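Local coordinates for protein K41043 (Homo sapiens, PDB 6KBR) that probably inhibits serine proteases through its Kazal-type domain, at residues A38-L43 with I54-N59. Numbering follows the deposited sequence.
Sequences ANECTL and IKIIKN
L43, in the first turn of helix 40-50, meets both I54, just before strand 56-59, and I56 within it, and the contact is a compact example of how a very small protein builds a partly buried apolar cluster from a few branched side chains. Followed outward, L43 leaves the helix with CB pointing toward 54-59, and CG stands anti to the backbone N (chi1 179°), which carries the fork of the side chain across to 54-59. There the two methyls part company. CD1 lies against I54, 3.8 Å from I54 CB and equally near its CG2 branch, while CD2 goes to I56 and comes within 3.4 Å of I56 CG1, tighter than ordinary carbon packing. Beyond that pinch, I56 CD1 carries on to E40, one helical turn back, whose side chain it meets at about a right angle; E40 CD and OE1 are each 3.7 Å from I56 CD1 and E40 CG is nearly as close, so the glutamate borders the apolar patch. E40 OE2 turns to a long, weak ion pair with R16. Replacing L43 by alanine removes both methyls and would probably leave a gap facing I54 CB and I56 CG1. The helix start is held separately: N39, at the N-cap, accepts from T42 N through OD1 at 2.9 Å, and T42 OG1 reaches the same oxygen from above the carbonyl plane. V29 of the central strand touches both L43 and I56, Y37 of the neighbouring strand touches L43 and I54, and the disulfide from C41 to C22 ties the same helical turn to strand 22-23. This packing of one helix on a short three-stranded antiparallel sheet, cross-linked by disulfide, is characteristic of the Kazal inhibitor fold.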
ATOM      1  N   ALA B  38      -3.801  -1.246 -13.379  1.00  7.08           N
ATOM      2  CA  ALA B  38      -3.502  -1.764 -12.019  1.00  6.88           C
ATOM      3  C   ALA B  38      -4.763  -2.126 -11.188  1.00  6.43           C
ATOM      4  O   ALA B  38      -4.759  -3.041 -10.401  1.00  5.69           O
ATOM      5  CB  ALA B  38      -2.620  -0.796 -11.236  1.00  6.86           C
ATOM      6  N   ASN B  39      -5.818  -1.386 -11.385  1.00  6.40           N
ATOM      7  CA  ASN B  39      -7.091  -1.699 -10.811  1.00  7.08           C
ATOM      8  C   ASN B  39      -8.187  -0.975 -11.566  1.00  7.46           C
ATOM      9  O   ASN B  39      -7.894  -0.143 -12.404  1.00  7.51           O
ATOM     10  CB  ASN B  39      -7.115  -1.370  -9.315  1.00  7.44           C
ATOM     11  CG  ASN B  39      -6.581   0.016  -9.005  1.00  7.51           C
ATOM     12  OD1 ASN B  39      -6.975   1.012  -9.623  1.00  7.46           O
ATOM     13  ND2 ASN B  39      -5.718   0.093  -8.012  1.00  7.84           N
ATOM     14  N   GLU B  40      -9.428  -1.306 -11.287  1.00  8.28           N
ATOM     15  CA  GLU B  40     -10.548  -0.736 -12.033  1.00  9.74           C
ATOM     16  C   GLU B  40     -10.659   0.757 -11.804  1.00  9.10           C
ATOM     17  O   GLU B  40     -11.047   1.479 -12.699  1.00  9.14           O
ATOM     18  CB  GLU B  40     -11.885  -1.411 -11.671  1.00 11.48           C
ATOM     19  CG  GLU B  40     -13.041  -1.026 -12.621  1.00 13.57           C
ATOM     20  CD  GLU B  40     -14.222  -2.048 -12.538  1.00 17.05           C
ATOM     21  OE1 GLU B  40     -13.963  -3.278 -12.325  1.00 16.80           O
ATOM     22  OE2 GLU B  40     -15.379  -1.584 -12.698  1.00 20.74           O
ATOM     23  N   CYS B  41     -10.332   1.221 -10.609  1.00  8.34           N
ATOM     24  CA  CYS B  41     -10.385   2.624 -10.310  1.00  8.17           C
ATOM     25  C   CYS B  41      -9.425   3.392 -11.231  1.00  8.21           C
ATOM     26  O   CYS B  41      -9.788   4.474 -11.744  1.00  7.91           O
ATOM     27  CB  CYS B  41     -10.120   2.884  -8.832  1.00  8.46           C
ATOM     28  SG  CYS B  41     -10.186   4.633  -8.338  1.00  7.80           S
ATOM     29  N   THR B  42      -8.268   2.787 -11.508  1.00  7.85           N
ATOM     30  CA  THR B  42      -7.227   3.403 -12.362  1.00  7.70           C
ATOM     31  C   THR B  42      -7.668   3.497 -13.826  1.00  8.06           C
ATOM     32  O   THR B  42      -7.395   4.507 -14.524  1.00  7.67           O
ATOM     33  CB  THR B  42      -5.908   2.664 -12.205  1.00  7.50           C
ATOM     34  OG1 THR B  42      -5.529   2.724 -10.823  1.00  7.74           O
ATOM     35  CG2 THR B  42      -4.818   3.291 -12.978  1.00  7.73           C
ATOM     36  N   LEU B  43      -8.374   2.458 -14.271  1.00  8.34           N
ATOM     37  CA  LEU B  43      -9.005   2.467 -15.588  1.00  9.25           C
ATOM     38  C   LEU B  43      -9.954   3.627 -15.663  1.00  9.10           C
ATOM     39  O   LEU B  43      -9.914   4.414 -16.611  1.00  8.27           O
ATOM     40  CB  LEU B  43      -9.759   1.142 -15.851  1.00  9.35           C
ATOM     41  CG  LEU B  43     -10.495   0.988 -17.178  1.00 10.34           C
ATOM     42  CD1 LEU B  43      -9.712   1.547 -18.344  1.00 11.13           C
ATOM     43  CD2 LEU B  43     -10.811  -0.457 -17.432  1.00 10.45           C
ATOM     44  N   ILE B  54     -13.542   3.029 -22.069  1.00 16.64           N
ATOM     45  CA  ILE B  54     -12.667   1.874 -22.271  1.00 16.51           C
ATOM     46  C   ILE B  54     -13.362   0.731 -21.561  1.00 16.37           C
ATOM     47  O   ILE B  54     -13.821   0.893 -20.439  1.00 15.47           O
ATOM     48  CB  ILE B  54     -11.212   2.121 -21.751  1.00 17.41           C
ATOM     49  CG1 ILE B  54     -10.618   3.397 -22.369  1.00 16.46           C
ATOM     50  CG2 ILE B  54     -10.329   0.881 -22.041  1.00 17.43           C
ATOM     51  CD1 ILE B  54      -9.219   3.771 -21.881  1.00 17.21           C
ATOM     52  N   LYS B  55     -13.497  -0.401 -22.254  1.00 16.99           N
ATOM     53  CA  LYS B  55     -14.204  -1.539 -21.709  1.00 17.59           C
ATOM     54  C   LYS B  55     -13.209  -2.460 -21.069  1.00 15.29           C
ATOM     55  O   LYS B  55     -12.036  -2.382 -21.333  1.00 13.25           O
ATOM     56  CB  LYS B  55     -14.962  -2.317 -22.781  1.00 20.65           C
ATOM     57  CG  LYS B  55     -15.803  -1.456 -23.699  1.00 25.16           C
ATOM     58  CD  LYS B  55     -16.944  -0.776 -22.970  1.00 28.97           C
ATOM     59  CE  LYS B  55     -18.253  -1.471 -23.306  1.00 32.23           C
ATOM     60  NZ  LYS B  55     -19.398  -0.808 -22.640  1.00 35.87           N
ATOM     61  N   ILE B  56     -13.702  -3.315 -20.201  1.00 14.38           N
ATOM     62  CA  ILE B  56     -12.885  -4.322 -19.605  1.00 15.47           C
ATOM     63  C   ILE B  56     -13.107  -5.635 -20.355  1.00 16.31           C
ATOM     64  O   ILE B  56     -14.171  -6.202 -20.275  1.00 16.20           O
ATOM     65  CB  ILE B  56     -13.163  -4.515 -18.120  1.00 13.79           C
ATOM     66  CG1 ILE B  56     -12.740  -3.219 -17.372  1.00 13.69           C
ATOM     67  CG2 ILE B  56     -12.360  -5.734 -17.634  1.00 14.26           C
ATOM     68  CD1 ILE B  56     -12.990  -3.196 -15.879  1.00 13.08           C
ATOM     69  N   ILE B  57     -12.049  -6.091 -21.012  1.00 18.25           N
ATOM     70  CA  ILE B  57     -12.031  -7.299 -21.811  1.00 20.69           C
ATOM     71  C   ILE B  57     -12.061  -8.487 -20.857  1.00 21.73           C
ATOM     72  O   ILE B  57     -12.822  -9.411 -21.061  1.00 24.04           O
ATOM     73  CB  ILE B  57     -10.770  -7.316 -22.715  1.00 20.75           C
ATOM     74  CG1 ILE B  57     -10.843  -6.155 -23.688  1.00 21.62           C
ATOM     75  CG2 ILE B  57     -10.607  -8.622 -23.459  1.00 22.78           C
ATOM     76  CD1 ILE B  57     -12.157  -6.007 -24.425  1.00 22.50           C
ATOM     77  N   LYS B  58     -11.236  -8.444 -19.825  1.00 20.71           N
ATOM     78  CA  LYS B  58     -11.252  -9.450 -18.777  1.00 20.61           C
ATOM     79  C   LYS B  58     -10.583  -8.986 -17.474  1.00 19.41           C
ATOM     80  O   LYS B  58      -9.860  -7.997 -17.436  1.00 16.07           O
ATOM     81  CB  LYS B  58     -10.551 -10.705 -19.247  1.00 20.86           C
ATOM     82  CG  LYS B  58      -9.107 -10.555 -19.637  1.00 22.56           C
ATOM     83  CD  LYS B  58      -8.406 -11.911 -19.572  1.00 24.97           C
ATOM     84  CE  LYS B  58      -7.094 -11.837 -20.293  1.00 26.81           C
ATOM     85  NZ  LYS B  58      -6.349 -13.100 -20.112  1.00 30.41           N
ATOM     86  N   ASN B  59     -10.790  -9.765 -16.422  1.00 19.83           N
ATOM     87  CA  ASN B  59     -10.057  -9.546 -15.187  1.00 21.50           C
ATOM     88  C   ASN B  59      -8.680 -10.118 -15.333  1.00 18.85           C
ATOM     89  O   ASN B  59      -8.445 -11.024 -16.129  1.00 19.96           O
ATOM     90  CB  ASN B  59     -10.809 -10.126 -14.002  1.00 23.46           C
ATOM     91  CG  ASN B  59     -12.039  -9.335 -13.664  1.00 27.58           C
ATOM     92  OD1 ASN B  59     -12.394  -8.370 -14.344  1.00 28.62           O
ATOM     93  ND2 ASN B  59     -12.699  -9.723 -12.577  1.00 30.25           N
TER